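S-adenosylmethionine dependent methyltransferase (Mesorhizobium loti, PDB 3BKW) probably transfers methyl groups from S-adenosylmethionine to an acceptor substrate. Local coordinates at residues A37-V42 against G55-W60. Sequence-based numbering, arbitrary orientation.
With EDO (1,2-ethanediol), chain I.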
loop_
_atom_site.group_PDB
_atom_site.type_symbol
_atom_site.label_atom_id
_atom_site.label_comp_id
_atom_site.label_asym_id
_atom_site.label_seq_id
_atom_site.Cartn_x
_atom_site.Cartn_y
_atom_site.Cartn_z
ATOM N N ALA A 37 16.931 6.511 -2.403
ATOM C CA ALA A 37 17.256 5.342 -1.575
ATOM C C ALA A 37 16.646 4.032 -2.082
ATOM O O ALA A 37 17.193 2.951 -1.829
ATOM C CB ALA A 37 16.845 5.583 -0.148
HETATM N N MSE A 38 15.537 4.149 -2.822
HETATM C CA MSE A 38 14.814 3.017 -3.397
HETATM C C MSE A 38 15.368 2.542 -4.733
HETATM O O MSE A 38 15.069 1.428 -5.171
HETATM C CB MSE A 38 13.347 3.389 -3.529
HETATM C CG MSE A 38 12.688 3.640 -2.195
HETATM SE SE MSE A 38 10.992 4.522 -2.355
HETATM C CE MSE A 38 10.084 3.294 -3.557
ATOM N N LEU A 39 16.203 3.361 -5.368
ATOM C CA LEU A 39 16.782 3.018 -6.653
ATOM C C LEU A 39 17.811 1.921 -6.515
ATOM O O LEU A 39 18.429 1.786 -5.463
ATOM C CB LEU A 39 17.512 4.221 -7.255
ATOM C CG LEU A 39 16.698 5.469 -7.575
ATOM C CD1 LEU A 39 17.678 6.597 -7.957
ATOM C CD2 LEU A 39 15.676 5.167 -8.687
ATOM N N PRO A 40 18.008 1.133 -7.583
ATOM C CA PRO A 40 19.124 0.209 -7.567
ATOM C C PRO A 40 20.411 1.035 -7.786
ATOM O O PRO A 40 20.323 2.228 -8.094
ATOM C CB PRO A 40 18.848 -0.653 -8.797
ATOM C CG PRO A 40 18.185 0.296 -9.733
ATOM C CD PRO A 40 17.281 1.074 -8.868
ATOM N N GLU A 41 21.579 0.423 -7.618
ATOM C CA GLU A 41 22.821 1.093 -8.002
ATOM C C GLU A 41 22.716 1.419 -9.514
ATOM O O GLU A 41 22.487 0.527 -10.321
ATOM C CB GLU A 41 24.028 0.201 -7.696
ATOM C CG GLU A 41 25.355 0.701 -8.267
ATOM C CD GLU A 41 25.724 2.090 -7.801
ATOM O OE1 GLU A 41 25.746 2.312 -6.569
ATOM O OE2 GLU A 41 26.002 2.942 -8.671
ATOM N N VAL A 42 22.869 2.691 -9.871
ATOM C CA VAL A 42 22.675 3.139 -11.264
ATOM C C VAL A 42 23.903 2.985 -12.152
ATOM O O VAL A 42 23.789 3.130 -13.369
ATOM C CB VAL A 42 22.107 4.593 -11.363
ATOM C CG1 VAL A 42 20.734 4.707 -10.635
ATOM C CG2 VAL A 42 23.108 5.642 -10.859
ATOM N N GLY A 55 15.273 17.478 -16.966
ATOM C CA GLY A 55 16.312 16.451 -16.965
ATOM C C GLY A 55 17.164 16.350 -15.720
ATOM O O GLY A 55 18.262 15.806 -15.785
ATOM N N TRP A 56 16.653 16.819 -14.579
ATOM C CA TRP A 56 17.407 16.793 -13.322
ATOM C C TRP A 56 17.865 15.375 -12.951
ATOM O O TRP A 56 19.039 15.164 -12.629
ATOM C CB TRP A 56 16.593 17.355 -12.149
ATOM C CG TRP A 56 16.184 18.771 -12.242
ATOM C CD1 TRP A 56 14.922 19.245 -12.472
ATOM C CD2 TRP A 56 17.021 19.916 -12.073
ATOM N NE1 TRP A 56 14.924 20.623 -12.466
ATOM C CE2 TRP A 56 16.197 21.063 -12.211
ATOM C CE3 TRP A 56 18.392 20.090 -11.817
ATOM C CZ2 TRP A 56 16.702 22.376 -12.112
ATOM C CZ3 TRP A 56 18.901 21.398 -11.714
ATOM C CH2 TRP A 56 18.052 22.522 -11.865
ATOM N N PHE A 57 16.944 14.414 -13.041
ATOM C CA PHE A 57 17.266 13.026 -12.739
ATOM C C PHE A 57 18.218 12.442 -13.796
ATOM O O PHE A 57 19.123 11.672 -13.443
ATOM C CB PHE A 57 16.015 12.138 -12.589
ATOM C CG PHE A 57 16.344 10.684 -12.483
ATOM C CD1 PHE A 57 16.739 10.137 -11.274
ATOM C CD2 PHE A 57 16.347 9.881 -13.622
ATOM C CE1 PHE A 57 17.091 8.775 -11.178
ATOM C CE2 PHE A 57 16.691 8.531 -13.546
ATOM C CZ PHE A 57 17.060 7.977 -12.309
ATOM N N CYS A 58 17.978 12.775 -15.070
ATOM C CA CYS A 58 18.814 12.287 -16.180
ATOM C C CYS A 58 20.281 12.633 -15.945
ATOM O O CYS A 58 21.157 11.761 -16.063
ATOM C CB CYS A 58 18.352 12.852 -17.522
ATOM S SG CYS A 58 16.735 12.252 -18.002
ATOM N N ARG A 59 20.542 13.898 -15.595
ATOM C CA ARG A 59 21.892 14.351 -15.281
ATOM C C ARG A 59 22.454 13.698 -14.022
ATOM O O ARG A 59 23.617 13.316 -14.012
ATOM C CB ARG A 59 21.991 15.874 -15.198
ATOM C CG ARG A 59 21.847 16.546 -16.563
ATOM C CD ARG A 59 22.100 18.040 -16.503
ATOM N NE ARG A 59 21.073 18.746 -15.749
ATOM C CZ ARG A 59 19.827 18.976 -16.172
ATOM N NH1 ARG A 59 19.417 18.579 -17.370
ATOM N NH2 ARG A 59 18.980 19.625 -15.380
ATOM N N TRP A 60 21.635 13.559 -12.982
ATOM C CA TRP A 60 22.065 12.861 -11.754
ATOM C C TRP A 60 22.506 11.432 -12.081
ATOM O O TRP A 60 23.568 10.992 -11.643
ATOM C CB TRP A 60 20.956 12.867 -10.679
ATOM C CG TRP A 60 21.311 12.068 -9.450
ATOM C CD1 TRP A 60 21.943 12.532 -8.345
ATOM C CD2 TRP A 60 21.099 10.660 -9.236
ATOM N NE1 TRP A 60 22.125 11.510 -7.449
ATOM C CE2 TRP A 60 21.643 10.346 -7.974
ATOM C CE3 TRP A 60 20.519 9.640 -9.996
ATOM C CZ2 TRP A 60 21.590 9.051 -7.429
ATOM C CZ3 TRP A 60 20.465 8.347 -9.466
ATOM C CH2 TRP A 60 21.015 8.065 -8.194
HETATM C C1 EDO I . 23.380 5.841 -6.013
HETATM O O1 EDO I . 24.624 6.458 -6.355
HETATM C C2 EDO I . 22.966 4.935 -7.167
HETATM O O2 EDO I . 21.593 4.516 -7.071
#
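The CD1 methyl of L39 sits against the neighbouring rims of two aromatic rings, obliquely to the indole of W60, 3.6 Å from W60 CZ3, and at the edge of the F57 phenyl ring in its plane, 3.9 Å from F57 CE1. In both aromatic residues CG stands anti to the backbone N (chi1 171° for F57, 175° for W60), which swings the ring ends toward 37-42 although the CB atoms do not point there. The V42 and W60 side chains cross at about a right angle, with V42 CG1 3.8 Å from W60 CZ3. Around the buried F57 and V42 the packing is close: Y112 stacks on F57, while I47 lies against both. L39 and W60 are partly exposed, and here the contact is looser. A 1,2-ethanediol, most likely a crystallisation additive, lies beside the outer edge of the benzo ring, next to V42, and extends past CZ2; its O2 donates a hydrogen bond to P40 O (2.8 Å) and merely packs against W60 CH2 (3.8 Å). No hydrogen bond joins the two segments directly. The contact ties the connection from helix 32-38 into strand 46-50 to the helix after this strand, within the Rossmann-like fold of class I methyltransferases, with its 3-2-1-4-5-7-6 sheet.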